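Local coordinates for protein putative phosphinothricin acetyltransferase YwnH (Bacillus subtilis, PDB 1VHS) that probably transfers an acetyl group from acetyl-CoA to phosphinothricin, thereby inactivating the herbicide and antibiotic, at residues S22-A25 / V29-D32; I68-F73 / L113-L118; E105-A110 / L160-S165. One frame throughout, in Å; residues are numbered along the deposited sequence.

Interaction 1: residues S22-A25 / V29-D32; sequences STIA and VTAD
Ile24 and Thr30 meet where the end of a helix is covered by the chain that returns after it. The tight side belongs to the methyl CG2 of Thr30, which lies 3.5 Å from Ile24 CA and 3.6 Å from Ile24 CG1, so it rests on both backbone and side chain. It can do so because OG1 of Thr30 is turned anti to its own N (chi1 175°), where it accepts a bond from Asp32 N in an ST turn (3.1 Å). The closest approach is Ile24 CG2 to Asp32 O, 3.0 Å, shorter than usual and perhaps partly a modelling strain. The other side of the contact is looser. Ile24 CD1 comes no nearer than 4.0 Å to Asp32 CB, and Val29 is partly exposed, its side chain modelled only as far as CB. The Asp32 carboxylate does not touch Ile24 and turns instead to Tyr20, whose OH hydrogen-bonds both Asp32 OD2 and Thr30 OG1 and so joins the turn to the helix through polar atoms as well. The contact thus folds the loop between helices 13-24 and 42-46 back over the C-terminal end of the first, with Thr23 close to Tyr88, a predicted acetyl-CoA residue on strand 82-89.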
ATOM      1  N   SER A  22      12.654  -3.407   3.554  1.00 23.86           N
ATOM      2  CA  SER A  22      13.445  -3.671   2.364  1.00 25.87           C
ATOM      3  C   SER A  22      13.259  -2.570   1.321  1.00 27.62           C
ATOM      4  O   SER A  22      14.093  -2.410   0.431  1.00 27.30           O
ATOM      5  CB  SER A  22      13.070  -5.027   1.759  1.00 25.42           C
ATOM      6  OG  SER A  22      11.745  -5.008   1.261  1.00 26.96           O
ATOM      7  N   THR A  23      12.173  -1.808   1.440  1.00 28.20           N
ATOM      8  CA  THR A  23      11.885  -0.729   0.494  1.00 29.13           C
ATOM      9  C   THR A  23      12.424   0.639   0.927  1.00 33.12           C
ATOM     10  O   THR A  23      12.492   1.568   0.121  1.00 31.11           O
ATOM     11  CB  THR A  23      10.366  -0.568   0.270  1.00 29.50           C
ATOM     12  OG1 THR A  23       9.773   0.022   1.435  1.00 30.41           O
ATOM     13  CG2 THR A  23       9.713  -1.920   0.004  1.00 29.94           C
ATOM     14  N   ILE A  24      12.810   0.767   2.191  1.00 34.22           N
ATOM     15  CA  ILE A  24      13.303   2.043   2.703  1.00 36.25           C
ATOM     16  C   ILE A  24      14.527   2.601   1.978  1.00 39.84           C
ATOM     17  O   ILE A  24      14.585   3.797   1.679  1.00 39.49           O
ATOM     18  CB  ILE A  24      13.613   1.944   4.216  1.00 37.74           C
ATOM     19  CG1 ILE A  24      12.319   1.657   4.984  1.00 36.17           C
ATOM     20  CG2 ILE A  24      14.252   3.240   4.710  1.00 36.38           C
ATOM     21  CD1 ILE A  24      12.491   1.564   6.490  1.00 37.24           C
ATOM     22  N   ALA A  25      15.495   1.738   1.693  1.00 41.02           N
ATOM     23  CA  ALA A  25      16.722   2.147   1.016  1.00 43.15           C
ATOM     24  C   ALA A  25      16.492   2.907  -0.289  1.00 44.45           C
ATOM     25  O   ALA A  25      17.089   3.964  -0.513  1.00 44.57           O
ATOM     26  CB  ALA A  25      17.598   0.927   0.753  1.00 44.06           C
ATOM     27  N   VAL A  29       9.009   4.461  -1.985  1.00 41.12           N
ATOM     28  CA  VAL A  29       7.637   4.216  -1.556  1.00 41.99           C
ATOM     29  C   VAL A  29       7.289   4.558  -0.109  1.00 43.21           C
ATOM     30  O   VAL A  29       6.129   4.840   0.195  1.00 43.47           O
ATOM     31  CB  VAL A  29       7.257   2.739  -1.793  1.00 43.05           C
ATOM     32  N   THR A  30       8.277   4.533   0.780  1.00 42.53           N
ATOM     33  CA  THR A  30       8.020   4.816   2.190  1.00 44.48           C
ATOM     34  C   THR A  30       8.524   6.166   2.697  1.00 44.23           C
ATOM     35  O   THR A  30       9.441   6.761   2.130  1.00 42.43           O
ATOM     36  CB  THR A  30       8.613   3.713   3.091  1.00 44.65           C
ATOM     37  OG1 THR A  30       8.450   4.080   4.467  1.00 48.84           O
ATOM     38  CG2 THR A  30      10.089   3.514   2.792  1.00 46.56           C
ATOM     39  N   ALA A  31       7.911   6.629   3.784  1.00 44.84           N
ATOM     40  CA  ALA A  31       8.260   7.900   4.405  1.00 45.90           C
ATOM     41  C   ALA A  31       9.284   7.743   5.526  1.00 46.20           C
ATOM     42  O   ALA A  31       9.486   8.658   6.323  1.00 47.71           O
ATOM     43  CB  ALA A  31       7.009   8.564   4.945  1.00 46.56           C
ATOM     44  N   ASP A  32       9.917   6.576   5.595  1.00 45.11           N
ATOM     45  CA  ASP A  32      10.933   6.318   6.611  1.00 42.98           C
ATOM     46  C   ASP A  32      12.306   6.225   5.957  1.00 41.91           C
ATOM     47  O   ASP A  32      12.442   5.674   4.864  1.00 43.64           O
ATOM     48  CB  ASP A  32      10.634   5.010   7.353  1.00 45.04           C
ATOM     49  CG  ASP A  32       9.582   5.174   8.432  1.00 45.30           C
ATOM     50  OD1 ASP A  32       9.853   5.879   9.428  1.00 46.96           O
ATOM     51  OD2 ASP A  32       8.485   4.597   8.288  1.00 45.47           O
TER

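Interaction 2: residues I68-F73 / L113-L118; sequences ISFETF and LGIRSL
Phe70 and Leu118 mark the nearest approach of the two backbones, with CA atoms 9.0 Å apart and no hydrogen bond between the segments, since strand 82-89 runs between strands 64-72 and 117-123 in the sheet. Side chains alone therefore bridge the distance, and a single aromatic ring receives three aliphatic ones. Leu113 covers one face of the Phe70 ring in a CH-pi contact: its CD1 lies 3.7 Å from the ring centroid and only 8° off the normal, almost directly above the centre, and the two side chains cross at about a right angle. Ile115 approaches obliquely, bringing CD1 to 3.6 Å from Phe70 CD2. Leu118 completes the group at the ring's edge, near its plane, with CD1 4.2 Å from Phe70 CD2. Its CG stands anti to the backbone N (chi1 -168°), a turn that carries the methyl toward the ring although the bond to CB does not aim there.

In the GNAT fold, a helix connects the two central parallel strands as a beta-alpha-beta crossover, here 82-89, 98-109 and 117-123. Phe70 packs against that helix, touching its Ala106 and Ile109, while Leu113 and Ile115 belong to the connection leading from the helix to strand 117-123. Gly114, between them, takes backbone angles that favour glycine (phi 82°), and Arg52 bonds the carbonyl oxygen of Leu113. Strand neighbours of Phe70 point to the other side of the sheet: Ser69 OG donates to Glu71 OE2 over 2.8 Å, on the anti side of the carboxylate. His48 NE2 is a further partner of that hydroxyl, and Trp44 NE1 of that oxygen.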
ATOM      1  N   ILE A  68      -0.978  -6.052   1.001  1.00 15.91           N
ATOM      2  CA  ILE A  68      -1.914  -5.010   0.583  1.00 18.21           C
ATOM      3  C   ILE A  68      -2.677  -4.576   1.824  1.00 18.90           C
ATOM      4  O   ILE A  68      -3.285  -5.398   2.511  1.00 19.88           O
ATOM      5  CB  ILE A  68      -2.945  -5.536  -0.431  1.00 16.79           C
ATOM      6  CG1 ILE A  68      -2.248  -6.188  -1.623  1.00 20.15           C
ATOM      7  CG2 ILE A  68      -3.822  -4.387  -0.920  1.00 21.34           C
ATOM      8  CD1 ILE A  68      -3.229  -6.854  -2.580  1.00 18.88           C
ATOM      9  N   SER A  69      -2.648  -3.283   2.108  1.00 14.82           N
ATOM     10  CA  SER A  69      -3.321  -2.754   3.281  1.00 18.43           C
ATOM     11  C   SER A  69      -4.401  -1.758   2.891  1.00 20.70           C
ATOM     12  O   SER A  69      -4.159  -0.880   2.065  1.00 20.14           O
ATOM     13  CB  SER A  69      -2.297  -2.055   4.190  1.00 17.33           C
ATOM     14  OG  SER A  69      -2.929  -1.287   5.202  1.00 23.04           O
ATOM     15  N   PHE A  70      -5.596  -1.917   3.461  1.00 13.65           N
ATOM     16  CA  PHE A  70      -6.677  -0.967   3.222  1.00 13.88           C
ATOM     17  C   PHE A  70      -6.756  -0.178   4.524  1.00 17.93           C
ATOM     18  O   PHE A  70      -6.790  -0.758   5.608  1.00 20.68           O
ATOM     19  CB  PHE A  70      -8.010  -1.663   2.956  1.00 13.84           C
ATOM     20  CG  PHE A  70      -8.090  -2.318   1.609  1.00 15.21           C
ATOM     21  CD1 PHE A  70      -7.728  -3.650   1.444  1.00 11.50           C
ATOM     22  CD2 PHE A  70      -8.494  -1.588   0.498  1.00 14.89           C
ATOM     23  CE1 PHE A  70      -7.764  -4.249   0.182  1.00 17.83           C
ATOM     24  CE2 PHE A  70      -8.534  -2.174  -0.772  1.00 20.28           C
ATOM     25  CZ  PHE A  70      -8.168  -3.507  -0.928  1.00 18.41           C
ATOM     26  N   GLU A  71      -6.760   1.143   4.424  1.00 20.30           N
ATOM     27  CA  GLU A  71      -6.807   1.970   5.622  1.00 22.36           C
ATOM     28  C   GLU A  71      -7.848   3.059   5.503  1.00 23.34           C
ATOM     29  O   GLU A  71      -8.193   3.481   4.400  1.00 18.87           O
ATOM     30  CB  GLU A  71      -5.426   2.570   5.879  1.00 25.16           C
ATOM     31  CG  GLU A  71      -4.386   1.518   6.254  1.00 33.58           C
ATOM     32  CD  GLU A  71      -2.968   2.035   6.186  1.00 35.29           C
ATOM     33  OE1 GLU A  71      -2.704   3.128   6.733  1.00 37.86           O
ATOM     34  OE2 GLU A  71      -2.113   1.342   5.592  1.00 35.58           O
ATOM     35  N   THR A  72      -8.365   3.498   6.647  1.00 25.24           N
ATOM     36  CA  THR A  72      -9.372   4.551   6.668  1.00 25.02           C
ATOM     37  C   THR A  72      -8.735   5.859   6.236  1.00 27.50           C
ATOM     38  O   THR A  72      -7.534   6.066   6.430  1.00 29.61           O
ATOM     39  CB  THR A  72      -9.947   4.749   8.081  1.00 31.20           C
ATOM     40  OG1 THR A  72      -8.896   5.147   8.970  1.00 36.74           O
ATOM     41  CG2 THR A  72     -10.567   3.467   8.585  1.00 26.48           C
ATOM     42  N   PHE A  73      -9.532   6.738   5.642  1.00 27.27           N
ATOM     43  CA  PHE A  73      -9.021   8.034   5.218  1.00 29.51           C
ATOM     44  C   PHE A  73      -9.098   8.967   6.417  1.00 30.74           C
ATOM     45  O   PHE A  73      -8.114   9.605   6.790  1.00 33.65           O
ATOM     46  CB  PHE A  73      -9.861   8.602   4.072  1.00 28.29           C
ATOM     47  CG  PHE A  73      -9.510  10.018   3.715  1.00 25.12           C
ATOM     48  CD1 PHE A  73      -8.267  10.325   3.176  1.00 29.46           C
ATOM     49  CD2 PHE A  73     -10.414  11.050   3.950  1.00 28.41           C
ATOM     50  CE1 PHE A  73      -7.926  11.646   2.875  1.00 30.67           C
ATOM     51  CE2 PHE A  73     -10.086  12.371   3.655  1.00 28.86           C
ATOM     52  CZ  PHE A  73      -8.838  12.670   3.116  1.00 30.96           C
ATOM     53  N   LEU A 113     -15.683  -4.552   0.101  1.00 21.89           N
ATOM     54  CA  LEU A 113     -15.383  -3.987   1.409  1.00 22.26           C
ATOM     55  C   LEU A 113     -16.256  -2.756   1.649  1.00 20.84           C
ATOM     56  O   LEU A 113     -16.187  -2.126   2.705  1.00 22.20           O
ATOM     57  CB  LEU A 113     -13.901  -3.600   1.498  1.00 20.40           C
ATOM     58  CG  LEU A 113     -12.895  -4.746   1.337  1.00 22.41           C
ATOM     59  CD1 LEU A 113     -11.477  -4.195   1.375  1.00 21.30           C
ATOM     60  CD2 LEU A 113     -13.104  -5.772   2.444  1.00 23.75           C
ATOM     61  N   GLY A 114     -17.079  -2.421   0.660  1.00 19.91           N
ATOM     62  CA  GLY A 114     -17.945  -1.262   0.777  1.00 19.45           C
ATOM     63  C   GLY A 114     -17.226   0.036   0.445  1.00 20.39           C
ATOM     64  O   GLY A 114     -17.703   1.124   0.763  1.00 19.71           O
ATOM     65  N   ILE A 115     -16.073  -0.073  -0.203  1.00 18.35           N
ATOM     66  CA  ILE A 115     -15.293   1.104  -0.573  1.00 17.96           C
ATOM     67  C   ILE A 115     -15.767   1.689  -1.900  1.00 19.08           C
ATOM     68  O   ILE A 115     -15.832   0.985  -2.908  1.00 18.63           O
ATOM     69  CB  ILE A 115     -13.806   0.749  -0.705  1.00 18.72           C
ATOM     70  CG1 ILE A 115     -13.272   0.265   0.644  1.00 17.34           C
ATOM     71  CG2 ILE A 115     -13.018   1.968  -1.191  1.00 19.92           C
ATOM     72  CD1 ILE A 115     -11.921  -0.418   0.552  1.00 16.80           C
ATOM     73  N   ARG A 116     -16.101   2.977  -1.890  1.00 19.32           N
ATOM     74  CA  ARG A 116     -16.553   3.674  -3.092  1.00 21.42           C
ATOM     75  C   ARG A 116     -15.418   4.462  -3.741  1.00 19.28           C
ATOM     76  O   ARG A 116     -15.295   4.500  -4.966  1.00 17.92           O
ATOM     77  CB  ARG A 116     -17.705   4.625  -2.757  1.00 23.85           C
ATOM     78  CG  ARG A 116     -18.128   5.507  -3.923  1.00 30.80           C
ATOM     79  CD  ARG A 116     -19.453   6.202  -3.650  1.00 35.22           C
ATOM     80  NE  ARG A 116     -19.427   6.996  -2.424  1.00 38.17           N
ATOM     81  CZ  ARG A 116     -20.494   7.597  -1.907  1.00 42.35           C
ATOM     82  NH1 ARG A 116     -20.387   8.300  -0.787  1.00 45.26           N
ATOM     83  NH2 ARG A 116     -21.671   7.490  -2.509  1.00 44.99           N
ATOM     84  N   SER A 117     -14.590   5.094  -2.917  1.00 15.92           N
ATOM     85  CA  SER A 117     -13.459   5.879  -3.418  1.00 18.08           C
ATOM     86  C   SER A 117     -12.181   5.322  -2.818  1.00 15.83           C
ATOM     87  O   SER A 117     -12.042   5.236  -1.600  1.00 16.54           O
ATOM     88  CB  SER A 117     -13.609   7.359  -3.028  1.00 16.01           C
ATOM     89  OG  SER A 117     -14.834   7.889  -3.521  1.00 20.76           O
ATOM     90  N   LEU A 118     -11.250   4.938  -3.678  1.00 13.22           N
ATOM     91  CA  LEU A 118      -9.992   4.372  -3.222  1.00 16.52           C
ATOM     92  C   LEU A 118      -8.851   5.297  -3.631  1.00 14.87           C
ATOM     93  O   LEU A 118      -8.764   5.698  -4.778  1.00 14.47           O
ATOM     94  CB  LEU A 118      -9.811   2.982  -3.842  1.00 16.71           C
ATOM     95  CG  LEU A 118      -8.704   2.081  -3.305  1.00 20.71           C
ATOM     96  CD1 LEU A 118      -8.914   1.848  -1.815  1.00 22.82           C
ATOM     97  CD2 LEU A 118      -8.711   0.753  -4.069  1.00 21.88           C
TER

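Interaction 3: residues E105-A110 / L160-S165; sequences EALRIA and LGRELS
The helix of the central GNAT crossover, 98-109, packs at its C-terminal end against the end of strand 153-163 and the residues just after it, and two pairs of side chains make the contact. The first joins Ala110 to Leu164, where a methyl of the leucine meets the single side-chain carbon of the alanine. Ala110 CB and Leu164 CD2 are 3.3 Å apart, shorter than usual for two carbons, and the exact closeness is doubtful.

In the second pair, Leu107 meets the guanidinium of Arg162 at its edge, near the plane of the group. Both methyls of the leucine, CD1 and CD2, lie 3.5 Å from Arg162 NH2; together they face that nitrogen, which sits over the fork of the leucine. The arginine reaches this far because its chain is extended from CG to NE, after a first torsion that sets CG anti to the backbone N (chi1 171°). NH2 also makes a weak hydrogen bond to His136 O, which gives the nitrogen a polar partner beside the apolar one.

Elsewhere on the helix, in one of the two modelled conformers of Glu105, a salt bridge to Arg108 forms within a single turn. The arginine grips one oxygen side-on, with NE 2.8 Å from Glu105 OE1 and NH1 bonding the same atom, OE1 lying in the guanidinium plane.

Around the contact, Ala106, Ile109 and Ala110 touch Phe70 of strand 64-72, while Leu164 and Ala110 both reach Leu118 of strand 117-123, the sheet neighbour of 153-163; the helix packs on the face of the sheet, over strands 64-72 and 117-123, with Arg162 next to Phe138, just beyond helix 127-135.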
ATOM      1  N   GLU A 105      -5.944  -7.478  -7.696  1.00 22.82           N
ATOM      2  CA  GLU A 105      -6.621  -8.142  -6.584  1.00 22.13           C
ATOM      3  C   GLU A 105      -7.206  -7.121  -5.611  1.00 19.44           C
ATOM      4  O   GLU A 105      -8.312  -7.295  -5.112  1.00 18.74           O
ATOM      5  CB  GLU A 105      -5.655  -9.068  -5.842  1.00 24.33           C
ATOM      6  CG  GLU A 105      -5.278 -10.311  -6.632  1.00 29.16           C
ATOM      7  CD  GLU A 105      -6.468 -10.899  -7.385  0.65 32.57           C
ATOM      8  OE1 GLU A 105      -7.451 -11.306  -6.733  0.65 32.78           O
ATOM      9  OE2 GLU A 105      -6.426 -10.943  -8.634  0.65 38.70           O
ATOM     10  N   ALA A 106      -6.460  -6.058  -5.338  1.00 19.44           N
ATOM     11  CA  ALA A 106      -6.949  -5.025  -4.434  1.00 17.62           C
ATOM     12  C   ALA A 106      -8.256  -4.460  -4.987  1.00 16.11           C
ATOM     13  O   ALA A 106      -9.224  -4.260  -4.247  1.00 15.22           O
ATOM     14  CB  ALA A 106      -5.904  -3.907  -4.289  1.00 14.71           C
ATOM     15  N   LEU A 107      -8.286  -4.228  -6.296  1.00 15.72           N
ATOM     16  CA  LEU A 107      -9.466  -3.677  -6.954  1.00 15.49           C
ATOM     17  C   LEU A 107     -10.653  -4.635  -7.005  1.00 17.50           C
ATOM     18  O   LEU A 107     -11.804  -4.202  -7.027  1.00 19.14           O
ATOM     19  CB  LEU A 107      -9.105  -3.196  -8.367  1.00 17.13           C
ATOM     20  CG  LEU A 107      -8.241  -1.925  -8.415  1.00 19.01           C
ATOM     21  CD1 LEU A 107      -7.714  -1.694  -9.830  1.00 17.81           C
ATOM     22  CD2 LEU A 107      -9.066  -0.737  -7.948  1.00 17.29           C
ATOM     23  N   ARG A 108     -10.380  -5.933  -7.032  1.00 18.71           N
ATOM     24  CA  ARG A 108     -11.451  -6.920  -7.037  1.00 19.54           C
ATOM     25  C   ARG A 108     -12.072  -6.930  -5.645  1.00 19.23           C
ATOM     26  O   ARG A 108     -13.292  -6.994  -5.482  1.00 22.92           O
ATOM     27  CB  ARG A 108     -10.892  -8.314  -7.358  1.00 20.12           C
ATOM     28  CG  ARG A 108     -11.900  -9.446  -7.171  1.00 30.34           C
ATOM     29  CD  ARG A 108     -11.288 -10.816  -7.475  1.00 30.47           C
ATOM     30  NE  ARG A 108     -10.254 -11.211  -6.518  1.00 37.17           N
ATOM     31  CZ  ARG A 108     -10.489 -11.611  -5.270  1.00 39.38           C
ATOM     32  NH1 ARG A 108      -9.479 -11.950  -4.480  1.00 42.03           N
ATOM     33  NH2 ARG A 108     -11.731 -11.677  -4.809  1.00 41.03           N
ATOM     34  N   ILE A 109     -11.211  -6.849  -4.641  1.00 18.52           N
ATOM     35  CA  ILE A 109     -11.631  -6.876  -3.248  1.00 20.39           C
ATOM     36  C   ILE A 109     -12.345  -5.621  -2.751  1.00 19.05           C
ATOM     37  O   ILE A 109     -13.379  -5.713  -2.095  1.00 19.49           O
ATOM     38  CB  ILE A 109     -10.411  -7.155  -2.344  1.00 20.93           C
ATOM     39  CG1 ILE A 109      -9.954  -8.603  -2.538  1.00 21.87           C
ATOM     40  CG2 ILE A 109     -10.739  -6.852  -0.887  1.00 21.13           C
ATOM     41  CD1 ILE A 109      -8.694  -8.962  -1.754  1.00 23.82           C
ATOM     42  N   ALA A 110     -11.801  -4.454  -3.080  1.00 18.31           N
ATOM     43  CA  ALA A 110     -12.347  -3.174  -2.620  1.00 18.82           C
ATOM     44  C   ALA A 110     -13.869  -3.001  -2.620  1.00 16.93           C
ATOM     45  O   ALA A 110     -14.444  -2.600  -1.612  1.00 18.82           O
ATOM     46  CB  ALA A 110     -11.688  -2.028  -3.393  1.00 17.43           C
ATOM     47  N   LEU A 160      -3.422   9.684  -5.893  1.00 11.60           N
ATOM     48  CA  LEU A 160      -4.180   9.188  -7.033  1.00 14.21           C
ATOM     49  C   LEU A 160      -5.465   8.602  -6.491  1.00 13.39           C
ATOM     50  O   LEU A 160      -5.481   7.986  -5.420  1.00 14.87           O
ATOM     51  CB  LEU A 160      -3.391   8.112  -7.785  1.00 13.98           C
ATOM     52  CG  LEU A 160      -2.401   8.591  -8.851  1.00 19.72           C
ATOM     53  CD1 LEU A 160      -1.413   9.577  -8.276  1.00 19.33           C
ATOM     54  CD2 LEU A 160      -1.682   7.376  -9.426  1.00 21.49           C
ATOM     55  N   GLY A 161      -6.555   8.802  -7.215  1.00 10.69           N
ATOM     56  CA  GLY A 161      -7.806   8.273  -6.732  1.00 11.43           C
ATOM     57  C   GLY A 161      -8.652   7.649  -7.811  1.00 14.97           C
ATOM     58  O   GLY A 161      -8.473   7.910  -8.996  1.00 12.76           O
ATOM     59  N   ARG A 162      -9.574   6.802  -7.383  1.00 14.31           N
ATOM     60  CA  ARG A 162     -10.482   6.159  -8.311  1.00 17.22           C
ATOM     61  C   ARG A 162     -11.796   5.873  -7.628  1.00 15.67           C
ATOM     62  O   ARG A 162     -11.820   5.350  -6.513  1.00 17.82           O
ATOM     63  CB  ARG A 162      -9.915   4.844  -8.835  1.00 19.19           C
ATOM     64  CG  ARG A 162     -10.986   4.089  -9.620  1.00 22.02           C
ATOM     65  CD  ARG A 162     -10.490   2.850 -10.280  1.00 23.75           C
ATOM     66  NE  ARG A 162     -11.625   2.062 -10.758  1.00 22.30           N
ATOM     67  CZ  ARG A 162     -11.533   0.795 -11.134  1.00 21.34           C
ATOM     68  NH1 ARG A 162     -12.614   0.141 -11.543  1.00 19.93           N
ATOM     69  NH2 ARG A 162     -10.355   0.189 -11.102  1.00 17.38           N
ATOM     70  N   GLU A 163     -12.892   6.228  -8.291  1.00 18.69           N
ATOM     71  CA  GLU A 163     -14.204   5.946  -7.738  1.00 20.80           C
ATOM     72  C   GLU A 163     -14.617   4.613  -8.340  1.00 22.14           C
ATOM     73  O   GLU A 163     -14.701   4.467  -9.561  1.00 21.83           O
ATOM     74  CB  GLU A 163     -15.213   7.031  -8.104  1.00 23.26           C
ATOM     75  CG  GLU A 163     -16.524   6.875  -7.350  1.00 27.60           C
ATOM     76  CD  GLU A 163     -17.399   8.101  -7.444  1.00 35.46           C
ATOM     77  OE1 GLU A 163     -16.878   9.217  -7.241  1.00 31.95           O
ATOM     78  OE2 GLU A 163     -18.607   7.943  -7.709  1.00 38.14           O
ATOM     79  N   LEU A 164     -14.848   3.638  -7.469  1.00 22.50           N
ATOM     80  CA  LEU A 164     -15.215   2.292  -7.877  1.00 24.09           C
ATOM     81  C   LEU A 164     -16.703   2.145  -8.135  1.00 30.48           C
ATOM     82  O   LEU A 164     -17.115   1.613  -9.164  1.00 34.32           O
ATOM     83  CB  LEU A 164     -14.801   1.293  -6.795  1.00 23.88           C
ATOM     84  CG  LEU A 164     -13.319   1.167  -6.427  1.00 26.59           C
ATOM     85  CD1 LEU A 164     -12.727   2.512  -6.048  1.00 37.00           C
ATOM     86  CD2 LEU A 164     -13.196   0.203  -5.268  1.00 30.87           C
ATOM     87  N   SER A 165     -17.503   2.624  -7.190  1.00 31.67           N
ATOM     88  CA  SER A 165     -18.950   2.521  -7.283  1.00 35.95           C
ATOM     89  C   SER A 165     -19.550   3.140  -8.535  1.00 39.58           C
ATOM     90  O   SER A 165     -19.227   4.268  -8.908  1.00 40.84           O
ATOM     91  CB  SER A 165     -19.594   3.136  -6.038  1.00 35.35           C
ATOM     92  OG  SER A 165     -19.233   2.405  -4.879  1.00 32.49           O
TER

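In the fold
Followed from the N terminus, the chain first closes interaction 1, a short loop that turns back on the end of helix 13-24. It is complete before the others begin, on the opposite side of the chain's centre, its nearest atoms about 10 Å from interaction 2 and 12 Å from interaction 3. Those two cross: 68-73 comes first, then 105-110, then 113-118, and 160-165 last. They also touch: a probable backbone hydrogen bond between Leu118 N and Arg162 O joins strand 117-123 to 153-163, and one between Arg116 O and Leu164 N joins the residues beside them. Together they tie strands 64-72, 117-123 and 153-163 to the C-terminal half of helix 98-109 and its exit.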